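Local coordinates for L-iditol 2-dehydrogenase (Clostridium scindens, PDB 4OH1), which probably oxidises L-iditol and related sugar alcohols with NAD+, as a zinc-dependent member of the zinc-containing alcohol dehydrogenase family, at residues D147-L150 with K151-A154; L155-P158 with L159-L163; I309-I312 with P313-D316; L327-Y330 with K331-F334. One frame throughout, in Å; residues are numbered along the deposited sequence.

Contact 1. Residues D147-L150 with K151-A154; sequences DADL and KDYA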
# COMPACT_ATOMS: atom_id res chain seq x y z
N ASP A 147 33.21 13.15 -0.34
CA ASP A 147 33.27 14.41 0.39
C ASP A 147 32.36 14.46 1.63
O ASP A 147 32.06 15.51 2.13
CB ASP A 147 32.89 15.54 -0.58
CG ASP A 147 31.43 15.42 -1.11
OD1 ASP A 147 30.85 14.31 -1.10
OD2 ASP A 147 30.85 16.46 -1.52
N ALA A 148 31.93 13.34 2.15
CA ALA A 148 31.03 13.35 3.31
C ALA A 148 31.69 13.82 4.56
O ALA A 148 32.80 13.41 4.86
CB ALA A 148 30.55 11.97 3.58
N ASP A 149 30.95 14.63 5.32
CA ASP A 149 31.34 14.99 6.69
C ASP A 149 30.99 13.80 7.58
O ASP A 149 29.81 13.53 7.86
CB ASP A 149 30.57 16.23 7.13
CG ASP A 149 30.83 16.60 8.59
OD1 ASP A 149 31.37 15.78 9.35
OD2 ASP A 149 30.49 17.73 8.98
N LEU A 150 32.01 13.09 8.03
CA LEU A 150 31.83 11.87 8.78
C LEU A 150 31.04 12.02 10.09
O LEU A 150 30.48 11.06 10.61
CB LEU A 150 33.20 11.29 9.08
CG LEU A 150 33.83 10.71 7.82
CD1 LEU A 150 35.29 10.38 8.07
CD2 LEU A 150 33.13 9.45 7.38
N LYS A 151 31.06 13.20 10.67
CA LYS A 151 30.39 13.43 11.91
C LYS A 151 28.90 13.22 11.74
O LYS A 151 28.26 12.60 12.55
CB LYS A 151 30.65 14.87 12.33
CG LYS A 151 29.96 15.30 13.58
CD LYS A 151 30.35 16.75 13.88
CE LYS A 151 29.61 17.25 15.05
NZ LYS A 151 30.26 18.44 15.63
N ASP A 152 28.35 13.76 10.68
CA ASP A 152 26.92 13.64 10.44
C ASP A 152 26.51 12.26 10.06
O ASP A 152 25.43 11.82 10.45
CB ASP A 152 26.50 14.58 9.36
CG ASP A 152 26.53 16.05 9.81
OD1 ASP A 152 26.60 16.39 11.02
OD2 ASP A 152 26.48 16.87 8.89
N TYR A 153 27.36 11.57 9.29
CA TYR A 153 27.02 10.19 8.85
C TYR A 153 27.13 9.17 9.95
O TYR A 153 26.65 8.07 9.81
CB TYR A 153 27.84 9.78 7.62
CG TYR A 153 27.38 10.48 6.34
CD1 TYR A 153 27.77 11.76 6.07
CD2 TYR A 153 26.55 9.86 5.43
CE1 TYR A 153 27.33 12.42 4.93
CE2 TYR A 153 26.15 10.48 4.28
CZ TYR A 153 26.54 11.76 4.04
OH TYR A 153 26.10 12.40 2.91
N ALA A 154 27.77 9.52 11.05
CA ALA A 154 27.70 8.69 12.23
C ALA A 154 26.24 8.49 12.68
O ALA A 154 25.93 7.57 13.43
CB ALA A 154 28.47 9.33 13.35
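With CG trans to its own backbone nitrogen (chi1 175°), D149 carries its carboxylate forward to the start of helix 150-153, where OD1 takes the N-H of K151 at 2.9 Å. Y153 makes the other choice: its CG sits beside its backbone N, opposite the carbonyl carbon, and the ring is thereby laid back along the residues that lead into the helix. D149 is the N-cap, a place that suits aspartate because a short carboxylate can reach an amide that has no helix carbonyl a turn earlier to bind. The bond is moderately bent (144° at the hydrogen) and comes to OD1 on its anti side, 32° out of the carboxylate plane. The carbonyl of D149 works alongside it, accepting weak bonds from D152 N and Y153 N, while L150 O receives A154 N at 3.1 Å. At the tyrosine, D149 O lies in the ring plane, 3.2 Å from the edge atom CD1, and the methyl CB of A148 approaches CE1 at 3.5 Å; a small apolar residue fits this buried spot. K151 shares the direction of D149 but extends onward to a salt bridge with E324. D152 OD2 lies 4.1 Å from D149 OD2, and this closeness of two carboxylates would tend to raise the proton affinity of one of them, an effect that the positive helix start probably offsets.

Contact 2. Residues L155-P158 with L159-L163; sequences LVEP and LTVAL. With ZN (zinc ion), chain B.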
# COMPACT_ATOMS: atom_id res chain seq x y z
N LEU A 155 25.35 9.40 12.30
CA LEU A 155 23.94 9.27 12.69
C LEU A 155 23.12 8.51 11.69
O LEU A 155 21.91 8.50 11.83
CB LEU A 155 23.29 10.64 12.96
CG LEU A 155 23.55 11.01 14.42
CD1 LEU A 155 25.03 10.98 14.83
CD2 LEU A 155 23.03 12.40 14.58
N VAL A 156 23.74 7.85 10.71
CA VAL A 156 22.97 7.05 9.77
C VAL A 156 22.08 6.02 10.40
O VAL A 156 20.91 5.82 9.93
CB VAL A 156 23.83 6.41 8.67
CG1 VAL A 156 23.09 5.34 7.92
CG2 VAL A 156 24.28 7.47 7.66
N GLU A 157 22.56 5.34 11.43
CA GLU A 157 21.77 4.22 11.97
C GLU A 157 20.56 4.75 12.73
O GLU A 157 19.46 4.25 12.56
CB GLU A 157 22.59 3.26 12.84
CG GLU A 157 21.78 2.02 13.39
CD GLU A 157 20.97 2.34 14.63
OE1 GLU A 157 21.33 3.33 15.31
OE2 GLU A 157 19.94 1.67 14.92
N PRO A 158 20.74 5.74 13.59
CA PRO A 158 19.51 6.20 14.23
C PRO A 158 18.50 6.83 13.24
O PRO A 158 17.30 6.68 13.45
CB PRO A 158 19.98 7.18 15.27
CG PRO A 158 21.34 7.49 14.95
CD PRO A 158 21.91 6.30 14.22
N LEU A 159 18.98 7.47 12.18
CA LEU A 159 18.08 7.95 11.11
C LEU A 159 17.30 6.81 10.50
O LEU A 159 16.12 6.99 10.20
CB LEU A 159 18.81 8.75 10.06
CG LEU A 159 17.96 9.56 9.09
CD1 LEU A 159 17.17 10.71 9.85
CD2 LEU A 159 18.86 10.17 8.09
N THR A 160 17.89 5.62 10.33
CA THR A 160 17.08 4.50 9.87
C THR A 160 15.92 4.14 10.79
O THR A 160 14.89 3.65 10.34
CB THR A 160 17.88 3.20 9.66
OG1 THR A 160 18.36 2.70 10.93
CG2 THR A 160 19.06 3.40 8.68
N VAL A 161 16.13 4.23 12.10
CA VAL A 161 15.08 3.99 13.05
C VAL A 161 13.99 5.07 12.95
O VAL A 161 12.81 4.80 12.96
CB VAL A 161 15.65 3.98 14.48
CG1 VAL A 161 14.51 3.87 15.48
CG2 VAL A 161 16.57 2.78 14.68
N ALA A 162 14.41 6.31 12.82
CA ALA A 162 13.49 7.37 12.65
C ALA A 162 12.72 7.25 11.33
O ALA A 162 11.49 7.46 11.32
CB ALA A 162 14.22 8.67 12.75
N LEU A 163 13.41 6.89 10.24
CA LEU A 163 12.75 6.70 8.97
C LEU A 163 11.74 5.59 9.03
O LEU A 163 10.65 5.74 8.48
CB LEU A 163 13.75 6.39 7.83
CG LEU A 163 14.51 7.59 7.31
CD1 LEU A 163 15.78 7.15 6.65
CD2 LEU A 163 13.71 8.35 6.31
ZN ZN B . 21.04 3.61 17.37
O HOH W 1 19.48 1.81 17.33
O HOH W 2 18.86 4.60 17.43
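L159, P158 and E157 form the centre of the first two turns of helix 156-168. L159 N gives a nearly straight bond to L155 O (3.1 Å, 165° at the hydrogen), and its CB rests against L155 O and V156 O; the branched end leads away to M315, as suits a leucine in a buried helix face. P158 has no N-H, which costs nothing in the first turn, where an N-H would have no helix carbonyl four residues back to bind. Its O accepts A162 N at 3.0 Å. The proline ring packs on L185 and M188 of helix 184-194, which follows the first strand of the Rossmann-type sheet, and its contact with K344 of strand 344-348 ties the helix to the other, GroES-like part of this two-domain dehydrogenase fold. E157 serves the metal. Its chain starts out trans to the backbone N and then bends at chi2 (-82°), which brings OE1 to 2.1 Å from the zinc ion; OE2 stays 3.3 Å from the zinc, so the carboxylate binds through one oxygen. OE2 instead accepts a hydrogen bond from a zinc-bound water and lies 3.6 Å from V161 CG2, one turn on. C46, present as cysteinesulfonic acid, H74 and E75 are the other protein ligands. Behind the carboxylate, T160 OG1 donates in plane to a lone pair of E157 O.

Contact 3. Residues I309-I312 with P313-D316; sequences IRMI and PRMD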
# COMPACT_ATOMS: atom_id res chain seq x y z
N ILE A 309 21.31 7.05 4.11
CA ILE A 309 22.50 7.70 3.58
C ILE A 309 22.12 8.77 2.59
O ILE A 309 22.68 9.88 2.64
CB ILE A 309 23.41 6.66 2.97
CG1 ILE A 309 24.03 5.81 4.09
CG2 ILE A 309 24.46 7.30 2.15
CD1 ILE A 309 24.74 4.57 3.63
N ARG A 310 21.11 8.51 1.74
CA ARG A 310 20.65 9.57 0.78
C ARG A 310 19.99 10.78 1.44
O ARG A 310 20.06 11.88 0.91
CB ARG A 310 19.74 9.00 -0.26
CG ARG A 310 20.46 8.09 -1.21
CD ARG A 310 19.59 7.77 -2.40
NE ARG A 310 18.43 6.98 -2.05
CZ ARG A 310 18.45 5.66 -1.91
NH1 ARG A 310 19.58 5.01 -2.11
NH2 ARG A 310 17.36 4.98 -1.59
N MSE A 311 19.40 10.58 2.62
CA MSE A 311 18.72 11.65 3.37
C MSE A 311 19.64 12.58 4.16
O MSE A 311 19.31 13.74 4.48
CB MSE A 311 17.77 11.04 4.36
CG MSE A 311 16.58 10.37 3.71
SE MSE A 311 15.47 11.63 2.66
CE MSE A 311 14.91 13.01 3.93
N ILE A 312 20.79 12.07 4.50
CA ILE A 312 21.70 12.86 5.33
C ILE A 312 21.85 14.26 4.81
O ILE A 312 21.68 15.18 5.59
CB ILE A 312 23.08 12.20 5.54
CG1 ILE A 312 22.96 10.86 6.27
CG2 ILE A 312 24.02 13.12 6.26
CD1 ILE A 312 22.61 10.96 7.71
N PRO A 313 22.15 14.47 3.52
CA PRO A 313 22.26 15.89 3.10
C PRO A 313 20.96 16.72 3.23
O PRO A 313 21.01 17.95 3.10
CB PRO A 313 22.69 15.83 1.62
CG PRO A 313 23.10 14.40 1.39
CD PRO A 313 22.41 13.55 2.42
N ARG A 314 19.82 16.09 3.41
CA ARG A 314 18.57 16.81 3.63
C ARG A 314 18.31 17.15 5.09
O ARG A 314 17.38 17.83 5.39
CB ARG A 314 17.35 15.99 3.15
CG ARG A 314 17.26 15.80 1.61
CD ARG A 314 17.46 17.07 0.74
NE ARG A 314 16.79 16.91 -0.57
CZ ARG A 314 17.15 17.45 -1.74
NH1 ARG A 314 18.23 18.19 -1.84
NH2 ARG A 314 16.38 17.29 -2.83
N MSE A 315 19.09 16.59 6.00
CA MSE A 315 18.84 16.77 7.41
C MSE A 315 19.76 17.87 7.87
O MSE A 315 20.74 18.14 7.21
CB MSE A 315 19.25 15.55 8.21
CG MSE A 315 18.69 14.26 7.80
SE MSE A 315 16.76 14.35 8.03
CE MSE A 315 16.72 14.26 9.96
N ASP A 316 19.48 18.47 9.00
CA ASP A 316 20.42 19.47 9.58
C ASP A 316 20.79 19.02 10.97
O ASP A 316 19.99 19.14 11.92
CB ASP A 316 19.75 20.81 9.66
CG ASP A 316 20.65 21.89 10.28
OD1 ASP A 316 21.74 21.58 10.77
OD2 ASP A 316 20.24 23.04 10.28
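M311, a selenomethionine in this crystal, curls its terminal methyl over the start of the R314 side chain, CE lying 3.9 Å from CB, with the two chains crossing at about a right angle. Bends at chi2 and chi3 turn the selenoether chain back to reach it; an unbranched, flexible chain suits this reach. The site is the place where helix 305-311 tightens into a 3-10 turn and gives way to the loop before strand 321-326. P313 is consistent with the change: it has no N-H to offer I309 O, and its CD stands 3.7 Å from that oxygen. R310 O comes closer, 3.3 Å from P313 CD. The proline ring lies against I312, its neighbour in the chain, whose CB is a tight 3.5 Å from P313 CD; the beta-branched isoleucine meets the proline at about a right angle. The backbone then follows the i to i+3 pattern. R314 N donates to M311 O, a bent bond of 139° at the hydrogen. M315 N donates to I312 O at 3.0 Å and much straighter, 163°. The polar ends of both arginines point away, into the assembly. R314 forms a salt bridge with D220 of the second subunit, and R310 bonds G174 O of that subunit and pairs with E114 of the third. Long, flexible arginines suit a turn that must reach other chains. On the inner side, M315 sets its CG 3.4 Å from M311 O.

Contact 4. Residues L327-Y330 with K331-F334; sequences LTNY and KQAF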
# COMPACT_ATOMS: atom_id res chain seq x y z
N LEU A 327 37.78 10.56 21.80
CA LEU A 327 37.84 9.31 22.52
C LEU A 327 38.65 9.47 23.79
O LEU A 327 38.32 8.93 24.82
CB LEU A 327 38.40 8.21 21.64
CG LEU A 327 38.56 6.85 22.29
CD1 LEU A 327 37.27 6.42 23.02
CD2 LEU A 327 38.95 5.78 21.23
N THR A 328 39.72 10.24 23.73
CA THR A 328 40.54 10.46 24.92
C THR A 328 39.68 10.95 26.06
O THR A 328 39.89 10.57 27.21
CB THR A 328 41.65 11.49 24.63
OG1 THR A 328 42.43 11.01 23.54
CG2 THR A 328 42.55 11.67 25.80
N ASN A 329 38.73 11.83 25.76
CA ASN A 329 37.87 12.41 26.81
C ASN A 329 36.54 11.72 26.94
O ASN A 329 35.56 12.38 27.27
CB ASN A 329 37.63 13.88 26.50
CG ASN A 329 38.88 14.68 26.60
OD1 ASN A 329 39.80 14.26 27.25
ND2 ASN A 329 38.95 15.82 25.93
N TYR A 330 36.50 10.42 26.67
CA TYR A 330 35.27 9.68 26.70
C TYR A 330 34.57 9.78 28.04
O TYR A 330 33.35 9.68 28.11
CB TYR A 330 35.48 8.19 26.39
CG TYR A 330 36.08 7.36 27.51
CD1 TYR A 330 37.46 7.31 27.69
CD2 TYR A 330 35.29 6.61 28.36
CE1 TYR A 330 38.05 6.57 28.70
CE2 TYR A 330 35.87 5.84 29.36
CZ TYR A 330 37.27 5.83 29.52
OH TYR A 330 37.85 5.10 30.49
N LYS A 331 35.34 9.94 29.11
CA LYS A 331 34.71 10.01 30.39
C LYS A 331 33.75 11.18 30.46
O LYS A 331 32.66 11.01 30.98
CB LYS A 331 35.73 9.97 31.54
CG LYS A 331 36.12 8.51 31.87
CD LYS A 331 36.60 8.35 33.28
CE LYS A 331 38.13 8.11 33.46
NZ LYS A 331 38.45 6.65 33.32
N GLN A 332 34.10 12.33 29.91
CA GLN A 332 33.17 13.47 29.91
C GLN A 332 31.96 13.21 29.03
O GLN A 332 30.88 13.70 29.32
CB GLN A 332 33.82 14.75 29.44
CG GLN A 332 34.67 15.41 30.47
CD GLN A 332 35.91 16.04 29.86
OE1 GLN A 332 36.87 15.34 29.50
NE2 GLN A 332 35.88 17.37 29.70
N ALA A 333 32.16 12.47 27.94
CA ALA A 333 31.07 12.18 27.05
C ALA A 333 30.03 11.39 27.75
O ALA A 333 28.82 11.62 27.56
CB ALA A 333 31.55 11.43 25.82
N PHE A 334 30.46 10.41 28.51
CA PHE A 334 29.49 9.61 29.23
C PHE A 334 28.87 10.40 30.42
O PHE A 334 27.69 10.22 30.71
CB PHE A 334 30.07 8.22 29.54
CG PHE A 334 30.05 7.34 28.35
CD1 PHE A 334 28.90 6.66 28.01
CD2 PHE A 334 31.11 7.29 27.51
CE1 PHE A 334 28.82 5.92 26.88
CE2 PHE A 334 31.06 6.54 26.35
CZ PHE A 334 29.91 5.85 26.03
O HOH W 3 38.11 10.36 29.50
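Y330 and K331 run side by side from the first turn of helix 330-338, the helix that joins the parallel, paired strands 321-326 and 344-348 in a beta-alpha-beta unit. The ring contacts come first. Y330 has its CG between the backbone N and the carbonyl carbon (chi1 75°), which stands the ring up beside the next residue. K331 CG lies over one face, 3.9 Å from the ring centroid and 22° off the normal, a CH-pi contact displaced toward the rim. A long aliphatic lysine chain suits this, greasy along the ring and charged at its end. F334, one turn on, reaches the edge of the tyrosine ring, CD2 to CD2 at 4.3 Å, and both rings rest on L5 of strand 2-9. Among the polar side-chain contacts, K331 NZ makes a weak bond to Y330 OH at 3.3 Å, after its chain bends at chi3 and chi4; the hydroxyl has a second partner in the backbone N of M23. N329, at the N-cap, makes no capping bond with its side chain, but lies alongside Q332, whose OE1 is 3.4 Å from N329 CB. Backbone bonds close the turn. N329 O takes weak bonds from Q332 N and A333 N, whereas F334 N reaches Y330 O at 3.0 Å in a straighter bond of 161°. A water links the loop to the helix, donating to T328 O and accepting from K331 N at 2.8 Å. Y330 O also lies at the edge of the F334 ring, near its plane, 3.3 Å from CD2.

Contacts 1, 2 and 3 form one cluster beside the zinc site, while contact 4 stands apart. Contacts 1 and 2 adjoin along the chain, their centres 14 Å apart, and the centre of contact 3 is about 10 Å from the centre of each. I312 is the common piece: its CG2 meets Y153 CZ of contact 1 at 3.6 Å, and its CD1 packs on V156 and L159 of contact 2. L159 CD1 also touches M315 CE at 3.6 Å. Contact 2 supplies the zinc ligand E157; the side chain of A154 in contact 1 is about 10 Å from the metal. The side chain of F334 in contact 4 is about 13 Å from it, and contact 4 approaches contact 1 no nearer than about 12 Å between nearest atoms.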